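Local coordinates for extracellular solute-binding protein, family 7 (Colwellia psychrerythraea, PDB 4PET) that probably serves as the periplasmic solute receptor of a TRAP transporter, binding pyruvate together with a calcium ion, at residues A[63-68]-A[259-264]. Residues are numbered along the deposited sequence; the frame is centred on the assembly and turned at random.
Sequences LTIRID and KILTVA
Leu261 meets the strand with a single methyl, CD1, which comes up to two residues at once. Its nearer neighbour is Ile65, whose CD1 lies 4.1 Å from Leu261 CD1; the two side chains cross at about a right angle and meet through their end methyls. Leu63 CD2 approaches the same methyl, Leu261 CD1, at 4.4 Å. The helix residue does not aim its CB at the strand: with CG anti to the backbone N (chi1 178°), the end of the side chain comes nearer to the strand than its CB direction suggests. Leu63 and Ile65, two apart on strand 63-68, both send their CB toward the helix. They give a small worked example of helix-on-sheet packing, in which alternate residues of a strand turn to the same face of the sheet and meet the helix there. In this alpha/beta fold of a family 7 solute-binding protein, 63-68 is an outermost strand of a five-stranded mixed sheet, and 259-264 belongs to the long helix 255-290. The contact is a light one, burying 101 Å² over both sides, and its surroundings are shared with other elements. Met90 packs against both Ile65 and Leu261, while Val55 of helix 44-58 touches Leu63 and Ala264.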
loop_
_atom_site.group_PDB
_atom_site.type_symbol
_atom_site.label_atom_id
_atom_site.label_comp_id
_atom_site.label_asym_id
_atom_site.label_seq_id
_atom_site.Cartn_x
_atom_site.Cartn_y
_atom_site.Cartn_z
ATOM N N LEU A 63 -27.256 7.642 4.612
ATOM C CA LEU A 63 -27.004 6.207 4.557
ATOM C C LEU A 63 -26.321 5.741 5.834
ATOM O O LEU A 63 -25.210 6.166 6.124
ATOM C CB LEU A 63 -26.152 5.830 3.336
ATOM C CG LEU A 63 -25.775 4.363 3.178
ATOM C CD1 LEU A 63 -27.010 3.450 3.100
ATOM C CD2 LEU A 63 -24.899 4.154 1.962
ATOM N N THR A 64 -27.001 4.885 6.596
ATOM C CA THR A 64 -26.374 4.250 7.740
ATOM C C THR A 64 -26.371 2.707 7.648
ATOM O O THR A 64 -27.337 2.060 7.187
ATOM C CB THR A 64 -27.040 4.668 9.036
ATOM O OG1 THR A 64 -28.331 4.100 9.091
ATOM C CG2 THR A 64 -27.146 6.197 9.132
ATOM N N ILE A 65 -25.273 2.132 8.111
ATOM C CA ILE A 65 -25.031 0.715 7.966
ATOM C C ILE A 65 -24.789 0.076 9.359
ATOM O O ILE A 65 -23.761 0.329 10.006
ATOM C CB ILE A 65 -23.856 0.479 7.037
ATOM C CG1 ILE A 65 -24.055 1.192 5.683
ATOM C CG2 ILE A 65 -23.659 -0.985 6.786
ATOM C CD1 ILE A 65 -22.796 1.447 4.974
ATOM N N ARG A 66 -25.758 -0.720 9.813
ATOM C CA ARG A 66 -25.570 -1.536 11.002
ATOM C C ARG A 66 -24.694 -2.733 10.683
ATOM O O ARG A 66 -24.864 -3.389 9.660
ATOM C CB ARG A 66 -26.911 -2.025 11.556
ATOM C CG ARG A 66 -26.770 -2.743 12.915
ATOM C CD ARG A 66 -27.446 -4.089 12.873
ATOM N NE ARG A 66 -28.863 -3.908 12.704
ATOM C CZ ARG A 66 -29.736 -4.866 12.411
ATOM N NH1 ARG A 66 -29.351 -6.110 12.236
ATOM N NH2 ARG A 66 -31.024 -4.561 12.299
ATOM N N ILE A 67 -23.748 -3.027 11.566
ATOM C CA ILE A 67 -22.846 -4.158 11.361
ATOM C C ILE A 67 -23.253 -5.322 12.292
ATOM O O ILE A 67 -23.344 -5.151 13.513
ATOM C CB ILE A 67 -21.401 -3.759 11.628
ATOM C CG1 ILE A 67 -20.978 -2.625 10.715
ATOM C CG2 ILE A 67 -20.449 -4.899 11.400
ATOM C CD1 ILE A 67 -19.642 -2.133 11.077
ATOM N N ASP A 68 -23.540 -6.477 11.691
ATOM C CA ASP A 68 -23.781 -7.707 12.444
ATOM C C ASP A 68 -22.613 -8.657 12.330
ATOM O O ASP A 68 -22.232 -9.102 11.241
ATOM C CB ASP A 68 -24.997 -8.445 11.942
ATOM C CG ASP A 68 -26.274 -7.666 12.114
ATOM O OD1 ASP A 68 -26.267 -6.622 12.776
ATOM O OD2 ASP A 68 -27.302 -8.133 11.593
ATOM N N LYS A 259 -21.584 6.712 -4.704
ATOM C CA LYS A 259 -20.170 7.070 -4.735
ATOM C C LYS A 259 -19.577 7.116 -3.324
ATOM O O LYS A 259 -18.435 6.698 -3.095
ATOM C CB LYS A 259 -19.973 8.425 -5.431
ATOM C CG LYS A 259 -18.538 8.717 -5.746
ATOM C CD LYS A 259 -18.056 7.764 -6.828
ATOM C CE LYS A 259 -16.560 7.889 -7.033
ATOM N NZ LYS A 259 -16.032 7.074 -8.170
ATOM N N ILE A 260 -20.355 7.638 -2.388
ATOM C CA ILE A 260 -19.899 7.746 -1.011
ATOM C C ILE A 260 -19.558 6.339 -0.496
ATOM O O ILE A 260 -18.528 6.120 0.114
ATOM C CB ILE A 260 -20.966 8.448 -0.148
ATOM C CG1 ILE A 260 -20.881 9.957 -0.389
ATOM C CG2 ILE A 260 -20.799 8.132 1.356
ATOM C CD1 ILE A 260 -21.877 10.795 0.357
ATOM N N LEU A 261 -20.455 5.392 -0.781
ATOM C CA LEU A 261 -20.291 4.027 -0.375
ATOM C C LEU A 261 -19.015 3.470 -0.989
ATOM O O LEU A 261 -18.166 2.949 -0.271
ATOM C CB LEU A 261 -21.531 3.214 -0.775
ATOM C CG LEU A 261 -21.475 1.721 -0.433
ATOM C CD1 LEU A 261 -21.533 1.518 1.096
ATOM C CD2 LEU A 261 -22.571 0.959 -1.123
ATOM N N THR A 262 -18.844 3.565 -2.307
ATOM C CA THR A 262 -17.675 2.930 -2.933
ATOM C C THR A 262 -16.355 3.585 -2.527
ATOM O O THR A 262 -15.341 2.899 -2.330
ATOM C CB THR A 262 -17.817 2.856 -4.470
ATOM O OG1 THR A 262 -17.978 4.166 -4.994
ATOM C CG2 THR A 262 -19.027 2.075 -4.823
ATOM N N VAL A 263 -16.351 4.909 -2.357
ATOM C CA VAL A 263 -15.122 5.560 -1.893
ATOM C C VAL A 263 -14.853 5.180 -0.417
ATOM O O VAL A 263 -13.696 4.954 -0.037
ATOM C CB VAL A 263 -15.137 7.100 -2.102
ATOM C CG1 VAL A 263 -13.886 7.743 -1.488
ATOM C CG2 VAL A 263 -15.174 7.473 -3.623
ATOM N N ALA A 264 -15.901 5.092 0.420
ATOM C CA ALA A 264 -15.683 4.676 1.837
ATOM C C ALA A 264 -15.063 3.283 1.907
ATOM O O ALA A 264 -14.188 3.037 2.737
ATOM C CB ALA A 264 -16.970 4.711 2.640
#